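Local coordinates for protein CRISPR system Cmr subunit Cmr1-1 (PDB 4W8Z) that binds RNA as a subunit of the type III-B Cmr ribonucleoprotein complex of CRISPR defence, an elongated assembly that it caps together with Cmr6, at residues A171-E174 and V175-D178; F185-I188 and D189-K192; S194-R197 and V198-T202; P233-N236 and T237-L241. One frame throughout, in Å; residues are numbered along the deposited sequence.

Contact 1. Residues A171-E174 and V175-D178; sequences ASSE and VLED
The hydroxyl of Ser173 lies against the root of the Leu176 side chain, with Ser173 OG 3.3 Å from Leu176 CG. The same oxygen accepts a nearly straight hydrogen bond from the backbone, Leu176 N to Ser173 OG being 3.1 Å with 166° at the hydrogen. This identifies Ser173 as the N-cap of helix 174-178. Its OG stands anti to the backbone N (chi1 178°), which carries it forward over the first turn and also leaves it 4.0 Å from Val175 CB. Leu176 answers from the helix: a chi1 of -71° keeps its CG on the side of its own backbone N, the group that the serine oxygen caps, and Leu176 CB lies 3.9 Å from Ser173 CB.

Two backbone bonds begin the helical pattern, Glu177 N to Ser173 O at 3.2 Å and Asp178 N to Glu174 O at 2.8 Å. Glu174 and Glu177 occupy the exposed flank with extended chains. Their carboxylates stay apart, Glu174 OE2 lying 6.0 Å from Glu177 OE1, so any mutual repulsion is probably moderate.

Glu10 supplies the second partner of the cap: its OE1 is hydrogen-bonded to Ser173 OG, and its OE2 is weakly bonded to the amides of Glu174 and Val175. Leu176 also packs on Phe12 of strand 8-16 and on Trp147 of helix 136-152. The arrangement is a serine N-cap at the junction where edge strand 166-172, last of a ferredoxin-like 4-1-3-2 antiparallel sheet as in RAMP proteins, ends and the short helix 174-178 begins.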
ATOM      1  N   ALA A 171       4.460 -11.047  17.900  1.00 77.19           N
ATOM      2  CA  ALA A 171       3.045 -10.853  18.155  1.00 76.00           C
ATOM      3  C   ALA A 171       2.491 -11.909  19.099  1.00 83.90           C
ATOM      4  O   ALA A 171       3.121 -12.941  19.338  1.00 81.69           O
ATOM      5  CB  ALA A 171       2.272 -10.867  16.848  1.00 69.01           C
ATOM      6  N   SER A 172       1.314 -11.623  19.643  1.00 84.06           N
ATOM      7  CA  SER A 172       0.513 -12.611  20.352  1.00 80.51           C
ATOM      8  C   SER A 172      -0.900 -12.520  19.802  1.00 83.36           C
ATOM      9  O   SER A 172      -1.680 -11.656  20.206  1.00 87.82           O
ATOM     10  CB  SER A 172       0.528 -12.375  21.860  1.00 82.11           C
ATOM     11  OG  SER A 172      -0.349 -13.274  22.522  1.00 83.31           O
ATOM     12  N   SER A 173      -1.218 -13.403  18.864  1.00 78.54           N
ATOM     13  CA  SER A 173      -2.470 -13.297  18.130  1.00 79.60           C
ATOM     14  C   SER A 173      -3.218 -14.617  18.059  1.00 88.24           C
ATOM     15  O   SER A 173      -2.867 -15.496  17.273  1.00 90.92           O
ATOM     16  CB  SER A 173      -2.208 -12.784  16.716  1.00 74.57           C
ATOM     17  OG  SER A 173      -3.412 -12.714  15.978  1.00 74.94           O
ATOM     18  N   GLU A 174      -4.255 -14.749  18.880  1.00 88.72           N
ATOM     19  CA  GLU A 174      -5.084 -15.942  18.860  1.00 84.77           C
ATOM     20  C   GLU A 174      -5.892 -15.989  17.571  1.00 89.12           C
ATOM     21  O   GLU A 174      -6.236 -17.067  17.087  1.00 99.20           O
ATOM     22  CB  GLU A 174      -6.014 -15.985  20.074  1.00 88.02           C
ATOM     23  CG  GLU A 174      -5.302 -16.257  21.389  1.00 90.16           C
ATOM     24  CD  GLU A 174      -6.265 -16.458  22.547  1.00 97.90           C
ATOM     25  OE1 GLU A 174      -7.491 -16.521  22.303  1.00 94.83           O
ATOM     26  OE2 GLU A 174      -5.796 -16.554  23.705  1.00 98.60           O
ATOM     27  N   VAL A 175      -6.180 -14.818  17.008  1.00 86.51           N
ATOM     28  CA  VAL A 175      -6.950 -14.737  15.770  1.00 79.00           C
ATOM     29  C   VAL A 175      -6.173 -15.308  14.585  1.00 77.60           C
ATOM     30  O   VAL A 175      -6.701 -16.125  13.834  1.00 84.42           O
ATOM     31  CB  VAL A 175      -7.365 -13.293  15.453  1.00 78.57           C
ATOM     32  CG1 VAL A 175      -7.970 -13.214  14.059  1.00 79.50           C
ATOM     33  CG2 VAL A 175      -8.348 -12.792  16.488  1.00 81.69           C
ATOM     34  N   LEU A 176      -4.924 -14.883  14.420  1.00 73.40           N
ATOM     35  CA  LEU A 176      -4.079 -15.413  13.355  1.00 72.65           C
ATOM     36  C   LEU A 176      -3.819 -16.904  13.540  1.00 78.57           C
ATOM     37  O   LEU A 176      -3.735 -17.651  12.566  1.00 83.32           O
ATOM     38  CB  LEU A 176      -2.751 -14.661  13.288  1.00 70.16           C
ATOM     39  CG  LEU A 176      -2.806 -13.224  12.762  1.00 76.36           C
ATOM     40  CD1 LEU A 176      -1.391 -12.690  12.526  1.00 70.36           C
ATOM     41  CD2 LEU A 176      -3.659 -13.126  11.496  1.00 63.04           C
ATOM     42  N   GLU A 177      -3.683 -17.326  14.792  1.00 85.82           N
ATOM     43  CA  GLU A 177      -3.521 -18.736  15.120  1.00 92.13           C
ATOM     44  C   GLU A 177      -4.757 -19.520  14.679  1.00 91.90           C
ATOM     45  O   GLU A 177      -4.655 -20.558  14.025  1.00 89.31           O
ATOM     46  CB  GLU A 177      -3.277 -18.902  16.623  1.00 97.07           C
ATOM     47  CG  GLU A 177      -2.861 -20.293  17.059  1.00103.76           C
ATOM     48  CD  GLU A 177      -2.548 -20.372  18.547  1.00115.89           C
ATOM     49  OE1 GLU A 177      -2.950 -19.459  19.304  1.00116.18           O
ATOM     50  OE2 GLU A 177      -1.892 -21.351  18.959  1.00122.29           O
ATOM     51  N   ASP A 178      -5.926 -18.988  15.023  1.00 92.51           N
ATOM     52  CA  ASP A 178      -7.204 -19.608  14.700  1.00 91.80           C
ATOM     53  C   ASP A 178      -7.402 -19.776  13.194  1.00 85.90           C
ATOM     54  O   ASP A 178      -7.840 -20.830  12.732  1.00 92.26           O
ATOM     55  CB  ASP A 178      -8.343 -18.773  15.284  1.00 97.20           C
ATOM     56  CG  ASP A 178      -9.411 -19.622  15.942  1.00110.17           C
ATOM     57  OD1 ASP A 178      -9.053 -20.538  16.717  1.00118.71           O
ATOM     58  OD2 ASP A 178     -10.608 -19.371  15.680  1.00110.28           O
TER

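Contact 2. Residues F185-I188 and D189-K192; sequences FNSI and DEFK
Aromatic packing joins Phe185 to Phe191 in an offset stack, with centroids 4.3 Å apart and planes inclined by only 16°. Phe185 CE2 sits over the centre of the Phe191 ring, whereas Phe191 meets the other ring toward its rim, the closest atoms being Phe185 CZ and Phe191 CD1 at 3.5 Å. A CH-pi contact extends the overlap, Phe191 CA standing 4.2 Å from the Phe185 centroid. Trp147 and Val289 also touch Phe185, and Leu152 touches Phe191.

Hydrogen bonds hold the polar side. Ser187 is the N-cap of helix 188-206, its OG accepting from Glu190 N at 3.1 Å; chi1 of 71° places that oxygen between the serine backbone N and carbonyl carbon. Glu190 reaches back with an extended chain, and its OE1 accepts from Asn186 N at 2.7 Å, the amide approaching from 41° above the carboxylate plane. The bond goes to the residue before the N-cap, so it is not the reciprocal bond of a capping box. Along the backbone, Lys192 N reaches Ile188 O at 2.9 Å.

Chemically, loop and helix share three ties: the ring stack, the serine cap and the Glu190 carboxylate on Asn186 N, probably favoured as the anion near the helix start.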
ATOM      1  N   PHE A 185       6.378 -14.511   5.985  1.00 79.53           N
ATOM      2  CA  PHE A 185       6.342 -15.384   4.820  1.00 74.04           C
ATOM      3  C   PHE A 185       7.675 -16.114   4.650  1.00 82.53           C
ATOM      4  O   PHE A 185       8.716 -15.488   4.442  1.00 79.41           O
ATOM      5  CB  PHE A 185       6.013 -14.584   3.553  1.00 65.14           C
ATOM      6  CG  PHE A 185       4.673 -13.907   3.587  1.00 61.66           C
ATOM      7  CD1 PHE A 185       3.547 -14.580   4.030  1.00 64.53           C
ATOM      8  CD2 PHE A 185       4.540 -12.591   3.171  1.00 60.12           C
ATOM      9  CE1 PHE A 185       2.305 -13.950   4.060  1.00 73.72           C
ATOM     10  CE2 PHE A 185       3.306 -11.953   3.197  1.00 59.36           C
ATOM     11  CZ  PHE A 185       2.187 -12.632   3.646  1.00 67.46           C
ATOM     12  N   ASN A 186       7.637 -17.441   4.740  1.00 83.40           N
ATOM     13  CA  ASN A 186       8.830 -18.256   4.541  1.00 76.55           C
ATOM     14  C   ASN A 186       9.047 -18.604   3.075  1.00 76.33           C
ATOM     15  O   ASN A 186      10.161 -18.911   2.656  1.00 82.13           O
ATOM     16  CB  ASN A 186       8.744 -19.534   5.374  1.00 76.70           C
ATOM     17  CG  ASN A 186       9.083 -19.300   6.830  1.00 77.49           C
ATOM     18  OD1 ASN A 186       9.330 -18.171   7.245  1.00 81.35           O
ATOM     19  ND2 ASN A 186       9.096 -20.368   7.613  1.00 87.06           N
ATOM     20  N   SER A 187       7.972 -18.558   2.299  1.00 80.46           N
ATOM     21  CA  SER A 187       8.048 -18.816   0.870  1.00 82.79           C
ATOM     22  C   SER A 187       7.013 -17.975   0.141  1.00 89.65           C
ATOM     23  O   SER A 187       6.122 -17.405   0.768  1.00 88.85           O
ATOM     24  CB  SER A 187       7.822 -20.293   0.574  1.00 80.77           C
ATOM     25  OG  SER A 187       6.468 -20.638   0.802  1.00 80.84           O
ATOM     26  N   ILE A 188       7.127 -17.902  -1.182  1.00 87.64           N
ATOM     27  CA  ILE A 188       6.140 -17.202  -1.996  1.00 74.00           C
ATOM     28  C   ILE A 188       4.814 -17.954  -1.944  1.00 78.94           C
ATOM     29  O   ILE A 188       3.738 -17.356  -2.014  1.00 84.94           O
ATOM     30  CB  ILE A 188       6.619 -17.050  -3.461  1.00 77.31           C
ATOM     31  CG1 ILE A 188       7.853 -16.147  -3.519  1.00 73.28           C
ATOM     32  CG2 ILE A 188       5.512 -16.491  -4.355  1.00 69.82           C
ATOM     33  CD1 ILE A 188       8.257 -15.738  -4.924  1.00 73.13           C
ATOM     34  N   ASP A 189       4.897 -19.271  -1.800  1.00 80.54           N
ATOM     35  CA  ASP A 189       3.700 -20.098  -1.735  1.00 83.94           C
ATOM     36  C   ASP A 189       2.891 -19.842  -0.464  1.00 81.16           C
ATOM     37  O   ASP A 189       1.664 -19.898  -0.492  1.00 87.59           O
ATOM     38  CB  ASP A 189       4.065 -21.577  -1.839  1.00 92.62           C
ATOM     39  CG  ASP A 189       4.363 -22.001  -3.265  1.00103.99           C
ATOM     40  OD1 ASP A 189       3.886 -21.324  -4.204  1.00103.34           O
ATOM     41  OD2 ASP A 189       5.068 -23.016  -3.447  1.00108.47           O
ATOM     42  N   GLU A 190       3.573 -19.565   0.644  1.00 76.81           N
ATOM     43  CA  GLU A 190       2.882 -19.182   1.872  1.00 74.00           C
ATOM     44  C   GLU A 190       2.116 -17.880   1.660  1.00 76.10           C
ATOM     45  O   GLU A 190       1.011 -17.705   2.177  1.00 70.43           O
ATOM     46  CB  GLU A 190       3.861 -19.032   3.036  1.00 75.21           C
ATOM     47  CG  GLU A 190       4.158 -20.330   3.770  1.00 86.21           C
ATOM     48  CD  GLU A 190       5.071 -20.131   4.967  1.00 90.90           C
ATOM     49  OE1 GLU A 190       5.478 -18.978   5.226  1.00 88.78           O
ATOM     50  OE2 GLU A 190       5.383 -21.130   5.647  1.00 92.38           O
ATOM     51  N   PHE A 191       2.720 -16.975   0.897  1.00 68.35           N
ATOM     52  CA  PHE A 191       2.098 -15.709   0.534  1.00 67.11           C
ATOM     53  C   PHE A 191       0.839 -15.973  -0.300  1.00 69.88           C
ATOM     54  O   PHE A 191      -0.237 -15.458   0.008  1.00 69.58           O
ATOM     55  CB  PHE A 191       3.100 -14.834  -0.233  1.00 70.51           C
ATOM     56  CG  PHE A 191       2.745 -13.370  -0.286  1.00 72.30           C
ATOM     57  CD1 PHE A 191       1.523 -12.909   0.178  1.00 76.04           C
ATOM     58  CD2 PHE A 191       3.642 -12.454  -0.811  1.00 69.61           C
ATOM     59  CE1 PHE A 191       1.205 -11.563   0.120  1.00 71.75           C
ATOM     60  CE2 PHE A 191       3.333 -11.109  -0.869  1.00 67.87           C
ATOM     61  CZ  PHE A 191       2.114 -10.661  -0.404  1.00 67.88           C
ATOM     62  N   LYS A 192       0.979 -16.779  -1.351  1.00 76.98           N
ATOM     63  CA  LYS A 192      -0.150 -17.135  -2.210  1.00 75.84           C
ATOM     64  C   LYS A 192      -1.305 -17.727  -1.408  1.00 78.59           C
ATOM     65  O   LYS A 192      -2.454 -17.322  -1.563  1.00 79.56           O
ATOM     66  CB  LYS A 192       0.276 -18.137  -3.283  1.00 82.93           C
ATOM     67  CG  LYS A 192       1.173 -17.597  -4.381  1.00 90.82           C
ATOM     68  CD  LYS A 192       0.977 -18.426  -5.646  1.00 87.21           C
ATOM     69  CE  LYS A 192       2.276 -18.661  -6.400  1.00 90.63           C
ATOM     70  NZ  LYS A 192       2.067 -19.612  -7.537  1.00 97.49           N
TER

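Contact 3. Residues S194-R197 and V198-T202; sequences SLKR and VLDVT
The backbone is regular alpha-helix, its i to i+4 hydrogen bonds running from Val198 N to Ser194 O (2.8 Å) through Val201 N to Arg197 O (2.9 Å). On the polar flank the methylenes of Lys196 lie against the carboxylate of Asp200. The second torsion of Lys196 (-120°) swings CD toward Asp200, Lys196 CD approaching Asp200 OD2 to 3.2 Å, and a further bend at chi4 sets the amine. The charged ends do not close into a salt bridge: Lys196 NZ remains 4.9 Å from Asp200 OD2.

The next residue, Arg197, lays its aliphatic part beside Val201, one turn further on. Its chi2 (63°) brings Arg197 CD to 3.6 Å from Val201 CG2; chi3 (41°) then turns the guanidinium end, whose NH1 is hydrogen-bonded to Leu179 O in the preceding loop. Val198 CG2, beside its backbone N, rests 3.2 Å from Ser194 O, while Val198 as a whole packs on Trp147, Leu181 and Leu49. Ser194 OG in turn is bonded to Glu190 O, a turn back along the helix.

At the far end Thr202 N bonds to Val198 O; a second bond to that oxygen from Thr202 OG1 is doubtful, being too short. The chemistry implies a two-faced helix: apolar groups and the backbone-bonded hydroxyl of Ser194 meet the interior, while the charged ends of Lys196 and Asp200 could attract only without direct contact.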
ATOM      1  N   SER A 194      -1.938 -17.617   1.847  1.00 79.67           N
ATOM      2  CA  SER A 194      -2.488 -16.733   2.865  1.00 71.00           C
ATOM      3  C   SER A 194      -3.531 -15.792   2.283  1.00 69.09           C
ATOM      4  O   SER A 194      -4.568 -15.551   2.900  1.00 71.67           O
ATOM      5  CB  SER A 194      -1.380 -15.925   3.533  1.00 70.73           C
ATOM      6  OG  SER A 194      -0.550 -16.758   4.322  1.00 80.48           O
ATOM      7  N   LEU A 195      -3.257 -15.259   1.096  1.00 69.63           N
ATOM      8  CA  LEU A 195      -4.214 -14.374   0.437  1.00 71.40           C
ATOM      9  C   LEU A 195      -5.537 -15.084   0.184  1.00 71.37           C
ATOM     10  O   LEU A 195      -6.602 -14.521   0.426  1.00 84.16           O
ATOM     11  CB  LEU A 195      -3.652 -13.840  -0.881  1.00 71.84           C
ATOM     12  CG  LEU A 195      -2.478 -12.865  -0.768  1.00 73.24           C
ATOM     13  CD1 LEU A 195      -2.238 -12.159  -2.084  1.00 66.79           C
ATOM     14  CD2 LEU A 195      -2.726 -11.858   0.343  1.00 76.17           C
ATOM     15  N   LYS A 196      -5.464 -16.322  -0.289  1.00 71.38           N
ATOM     16  CA  LYS A 196      -6.660 -17.126  -0.506  1.00 74.19           C
ATOM     17  C   LYS A 196      -7.406 -17.337   0.808  1.00 77.92           C
ATOM     18  O   LYS A 196      -8.630 -17.205   0.872  1.00 72.61           O
ATOM     19  CB  LYS A 196      -6.288 -18.470  -1.133  1.00 87.10           C
ATOM     20  CG  LYS A 196      -7.449 -19.217  -1.778  1.00100.96           C
ATOM     21  CD  LYS A 196      -7.668 -20.572  -1.117  1.00105.95           C
ATOM     22  CE  LYS A 196      -8.549 -21.470  -1.971  1.00104.54           C
ATOM     23  NZ  LYS A 196      -7.858 -21.879  -3.228  1.00107.56           N
ATOM     24  N   ARG A 197      -6.655 -17.658   1.856  1.00 72.14           N
ATOM     25  CA  ARG A 197      -7.221 -17.872   3.179  1.00 67.95           C
ATOM     26  C   ARG A 197      -7.926 -16.623   3.708  1.00 76.67           C
ATOM     27  O   ARG A 197      -9.053 -16.701   4.200  1.00 74.24           O
ATOM     28  CB  ARG A 197      -6.124 -18.311   4.146  1.00 70.51           C
ATOM     29  CG  ARG A 197      -6.514 -18.273   5.613  1.00 75.54           C
ATOM     30  CD  ARG A 197      -7.639 -19.241   5.911  1.00 80.89           C
ATOM     31  NE  ARG A 197      -7.464 -20.515   5.221  1.00 86.08           N
ATOM     32  CZ  ARG A 197      -6.720 -21.518   5.671  1.00 76.58           C
ATOM     33  NH1 ARG A 197      -6.063 -21.401   6.816  1.00 76.20           N
ATOM     34  NH2 ARG A 197      -6.628 -22.636   4.968  1.00 76.17           N
ATOM     35  N   VAL A 198      -7.256 -15.476   3.604  1.00 81.64           N
ATOM     36  CA  VAL A 198      -7.798 -14.212   4.095  1.00 75.78           C
ATOM     37  C   VAL A 198      -9.074 -13.858   3.339  1.00 77.99           C
ATOM     38  O   VAL A 198     -10.051 -13.390   3.926  1.00 74.25           O
ATOM     39  CB  VAL A 198      -6.777 -13.056   3.959  1.00 73.39           C
ATOM     40  CG1 VAL A 198      -7.442 -11.713   4.233  1.00 66.28           C
ATOM     41  CG2 VAL A 198      -5.587 -13.272   4.889  1.00 69.34           C
ATOM     42  N   LEU A 199      -9.066 -14.102   2.034  1.00 76.35           N
ATOM     43  CA  LEU A 199     -10.251 -13.867   1.226  1.00 79.89           C
ATOM     44  C   LEU A 199     -11.386 -14.766   1.708  1.00 80.24           C
ATOM     45  O   LEU A 199     -12.456 -14.283   2.063  1.00 84.05           O
ATOM     46  CB  LEU A 199      -9.961 -14.116  -0.254  1.00 85.85           C
ATOM     47  CG  LEU A 199     -10.926 -13.415  -1.209  1.00101.60           C
ATOM     48  CD1 LEU A 199     -10.665 -11.912  -1.211  1.00 88.23           C
ATOM     49  CD2 LEU A 199     -10.839 -14.006  -2.616  1.00107.80           C
ATOM     50  N   ASP A 200     -11.130 -16.072   1.747  1.00 87.87           N
ATOM     51  CA  ASP A 200     -12.138 -17.065   2.113  1.00 83.41           C
ATOM     52  C   ASP A 200     -12.736 -16.863   3.503  1.00 82.27           C
ATOM     53  O   ASP A 200     -13.942 -17.008   3.689  1.00 89.31           O
ATOM     54  CB  ASP A 200     -11.542 -18.467   2.022  1.00 86.31           C
ATOM     55  CG  ASP A 200     -11.300 -18.903   0.596  1.00 90.60           C
ATOM     56  OD1 ASP A 200     -12.024 -18.428  -0.300  1.00103.01           O
ATOM     57  OD2 ASP A 200     -10.389 -19.727   0.373  1.00 92.19           O
ATOM     58  N   VAL A 201     -11.896 -16.533   4.477  1.00 83.92           N
ATOM     59  CA  VAL A 201     -12.356 -16.349   5.850  1.00 81.20           C
ATOM     60  C   VAL A 201     -13.215 -15.091   6.024  1.00 84.30           C
ATOM     61  O   VAL A 201     -14.260 -15.131   6.677  1.00 91.67           O
ATOM     62  CB  VAL A 201     -11.161 -16.293   6.822  1.00 80.22           C
ATOM     63  CG1 VAL A 201     -11.541 -15.596   8.109  1.00 86.80           C
ATOM     64  CG2 VAL A 201     -10.660 -17.690   7.108  1.00 86.67           C
ATOM     65  N   THR A 202     -12.779 -13.988   5.423  1.00 79.84           N
ATOM     66  CA  THR A 202     -13.461 -12.703   5.555  1.00 80.90           C
ATOM     67  C   THR A 202     -14.930 -12.787   5.153  1.00 80.65           C
ATOM     68  O   THR A 202     -15.791 -12.179   5.789  1.00 81.23           O
ATOM     69  CB  THR A 202     -12.770 -11.617   4.703  1.00 82.24           C
ATOM     70  OG1 THR A 202     -11.380 -11.555   5.045  1.00 85.85           O
ATOM     71  CG2 THR A 202     -13.407 -10.257   4.941  1.00 74.50           C
TER

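Contact 4. Residues P233-N236 and T237-L241; sequences PGKN and TWEVL
Asn236 OD1 meets the helix start at Glu239 N, 2.9 Å away, which makes Asn236 the N-cap of helix 237-264. The asparagine adopts chi1 of 50°, its CG lying between the backbone N and the carbonyl carbon, and this turns the amide oxygen back over the first helical turn. The capping bond is bent, with 141° at the hydrogen of Glu239 N. The same OD1 of Asn236 passes Trp238 CB at 3.4 Å. Trp238 itself leads away from the loop, its ring making a cation-pi contact with Lys99.

Glu239 has the opposite task, reaching from the helix to the loop. Its CG is anti to the backbone N (chi1 -165°) and the chain beyond is extended, which brings Glu239 OE1 to 2.9 Å from Lys235 N. That amide is hydrogen-bonded to the oxygen from well above the carboxylate plane. Glu239 OE1 also lies 3.2 Å from Gly234 CA.

The Lys235 chain crosses the glutamate at about a right angle. Its methylenes touch the second oxygen, Glu239 OE2 being 3.7 Å from Lys235 CB, but the bend at chi3 leaves Lys235 NZ 5.7 Å from Glu239 OE2, so no salt bridge forms. The backbone bonds to Asn236 O are weak, both from Glu239 N and from Val240 N at 3.5 Å, whereas Leu241 N to Thr237 O is ordinary at 3.0 Å. The chemistry therefore implies that two side-chain acceptors, an amide oxygen and a carboxylate, supplement the weak first backbone bonds of this helix.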
ATOM      1  N   PRO A 233      14.971 -12.417  -4.855  1.00 85.37           N
ATOM      2  CA  PRO A 233      15.354 -11.436  -3.832  1.00 87.38           C
ATOM      3  C   PRO A 233      16.521 -10.546  -4.251  1.00 85.25           C
ATOM      4  O   PRO A 233      17.224 -10.874  -5.204  1.00 96.49           O
ATOM      5  CB  PRO A 233      15.760 -12.318  -2.651  1.00 90.75           C
ATOM      6  CG  PRO A 233      16.298 -13.547  -3.300  1.00 85.79           C
ATOM      7  CD  PRO A 233      15.451 -13.770  -4.521  1.00 83.01           C
ATOM      8  N   GLY A 234      16.714  -9.435  -3.551  1.00 79.18           N
ATOM      9  CA  GLY A 234      17.862  -8.582  -3.787  1.00 77.82           C
ATOM     10  C   GLY A 234      18.915  -8.778  -2.712  1.00 86.45           C
ATOM     11  O   GLY A 234      18.687  -9.491  -1.731  1.00 78.85           O
ATOM     12  N   LYS A 235      20.077  -8.156  -2.896  1.00 88.98           N
ATOM     13  CA  LYS A 235      21.136  -8.207  -1.894  1.00 90.70           C
ATOM     14  C   LYS A 235      20.636  -7.642  -0.576  1.00 90.85           C
ATOM     15  O   LYS A 235      20.814  -8.237   0.485  1.00 95.02           O
ATOM     16  CB  LYS A 235      22.366  -7.424  -2.358  1.00 97.18           C
ATOM     17  CG  LYS A 235      23.374  -8.218  -3.162  1.00104.32           C
ATOM     18  CD  LYS A 235      24.663  -7.425  -3.290  1.00106.75           C
ATOM     19  CE  LYS A 235      25.155  -6.972  -1.920  1.00107.64           C
ATOM     20  NZ  LYS A 235      26.307  -6.036  -2.012  1.00111.52           N
ATOM     21  N   ASN A 236      20.004  -6.479  -0.666  1.00 92.53           N
ATOM     22  CA  ASN A 236      19.477  -5.780   0.492  1.00 87.30           C
ATOM     23  C   ASN A 236      18.276  -4.950   0.074  1.00 83.28           C
ATOM     24  O   ASN A 236      17.920  -4.924  -1.104  1.00 75.77           O
ATOM     25  CB  ASN A 236      20.552  -4.894   1.121  1.00 81.74           C
ATOM     26  CG  ASN A 236      21.243  -4.013   0.103  1.00 82.57           C
ATOM     27  OD1 ASN A 236      20.637  -3.102  -0.452  1.00 94.24           O
ATOM     28  ND2 ASN A 236      22.516  -4.277  -0.146  1.00 85.68           N
ATOM     29  N   THR A 237      17.662  -4.267   1.033  1.00 87.72           N
ATOM     30  CA  THR A 237      16.469  -3.478   0.759  1.00 71.47           C
ATOM     31  C   THR A 237      16.771  -2.343  -0.211  1.00 71.99           C
ATOM     32  O   THR A 237      16.028  -2.122  -1.165  1.00 79.34           O
ATOM     33  CB  THR A 237      15.867  -2.899   2.052  1.00 69.06           C
ATOM     34  OG1 THR A 237      15.628  -3.960   2.984  1.00 68.94           O
ATOM     35  CG2 THR A 237      14.556  -2.182   1.761  1.00 68.09           C
ATOM     36  N   TRP A 238      17.868  -1.637   0.032  1.00 74.70           N
ATOM     37  CA  TRP A 238      18.232  -0.487  -0.787  1.00 80.56           C
ATOM     38  C   TRP A 238      18.394  -0.859  -2.260  1.00 85.74           C
ATOM     39  O   TRP A 238      18.091  -0.056  -3.142  1.00 83.79           O
ATOM     40  CB  TRP A 238      19.521   0.157  -0.267  1.00 79.64           C
ATOM     41  CG  TRP A 238      19.360   0.940   1.004  1.00 88.61           C
ATOM     42  CD1 TRP A 238      19.930   0.665   2.214  1.00 89.19           C
ATOM     43  CD2 TRP A 238      18.584   2.133   1.189  1.00 94.34           C
ATOM     44  NE1 TRP A 238      19.559   1.611   3.139  1.00 87.77           N
ATOM     45  CE2 TRP A 238      18.732   2.522   2.535  1.00 89.98           C
ATOM     46  CE3 TRP A 238      17.780   2.911   0.348  1.00 89.72           C
ATOM     47  CZ2 TRP A 238      18.106   3.653   3.057  1.00 88.44           C
ATOM     48  CZ3 TRP A 238      17.159   4.033   0.869  1.00 81.98           C
ATOM     49  CH2 TRP A 238      17.326   4.392   2.209  1.00 89.47           C
ATOM     50  N   GLU A 239      18.865  -2.074  -2.523  1.00 85.33           N
ATOM     51  CA  GLU A 239      19.050  -2.529  -3.896  1.00 88.46           C
ATOM     52  C   GLU A 239      17.703  -2.662  -4.595  1.00 87.09           C
ATOM     53  O   GLU A 239      17.561  -2.300  -5.763  1.00 85.58           O
ATOM     54  CB  GLU A 239      19.799  -3.862  -3.938  1.00 98.97           C
ATOM     55  CG  GLU A 239      20.337  -4.210  -5.321  1.00109.91           C
ATOM     56  CD  GLU A 239      20.761  -5.661  -5.440  1.00124.59           C
ATOM     57  OE1 GLU A 239      19.904  -6.548  -5.246  1.00121.56           O
ATOM     58  OE2 GLU A 239      21.952  -5.915  -5.725  1.00132.27           O
ATOM     59  N   VAL A 240      16.717  -3.180  -3.870  1.00 78.97           N
ATOM     60  CA  VAL A 240      15.358  -3.308  -4.383  1.00 74.51           C
ATOM     61  C   VAL A 240      14.760  -1.937  -4.686  1.00 71.75           C
ATOM     62  O   VAL A 240      14.216  -1.712  -5.768  1.00 70.46           O
ATOM     63  CB  VAL A 240      14.452  -4.055  -3.389  1.00 73.91           C
ATOM     64  CG1 VAL A 240      12.987  -3.910  -3.778  1.00 65.48           C
ATOM     65  CG2 VAL A 240      14.856  -5.520  -3.310  1.00 73.40           C
ATOM     66  N   LEU A 241      14.870  -1.025  -3.726  1.00 70.26           N
ATOM     67  CA  LEU A 241      14.405   0.346  -3.904  1.00 67.38           C
ATOM     68  C   LEU A 241      15.085   1.019  -5.095  1.00 73.67           C
ATOM     69  O   LEU A 241      14.454   1.776  -5.832  1.00 79.29           O
ATOM     70  CB  LEU A 241      14.646   1.159  -2.630  1.00 65.19           C
ATOM     71  CG  LEU A 241      13.673   0.906  -1.477  1.00 67.25           C
ATOM     72  CD1 LEU A 241      14.151   1.575  -0.203  1.00 62.38           C
ATOM     73  CD2 LEU A 241      12.281   1.395  -1.846  1.00 64.94           C
TER

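Along the chain the four contacts follow in series. Contact 1 leads from edge strand 166-172 of the four-stranded sheet into helix 174-178. Contacts 2 and 3 occupy the beginning and the middle of the next helix, 188-206; their centres are 14 Å apart, and they touch where Phe185 CE1 lies 4.0 Å from Ser194 OG. Contact 1 is 15 Å from contact 3, centre to centre. Contact 4, at the head of helix 237-264, belongs to the C-terminal Cmr1-like family region, its centre 30 Å from that of contact 1. Contacts 1 to 3 thus gather round helix 136-152, whose Trp147 packs against all three, while contact 4 sits apart in the C-terminal region.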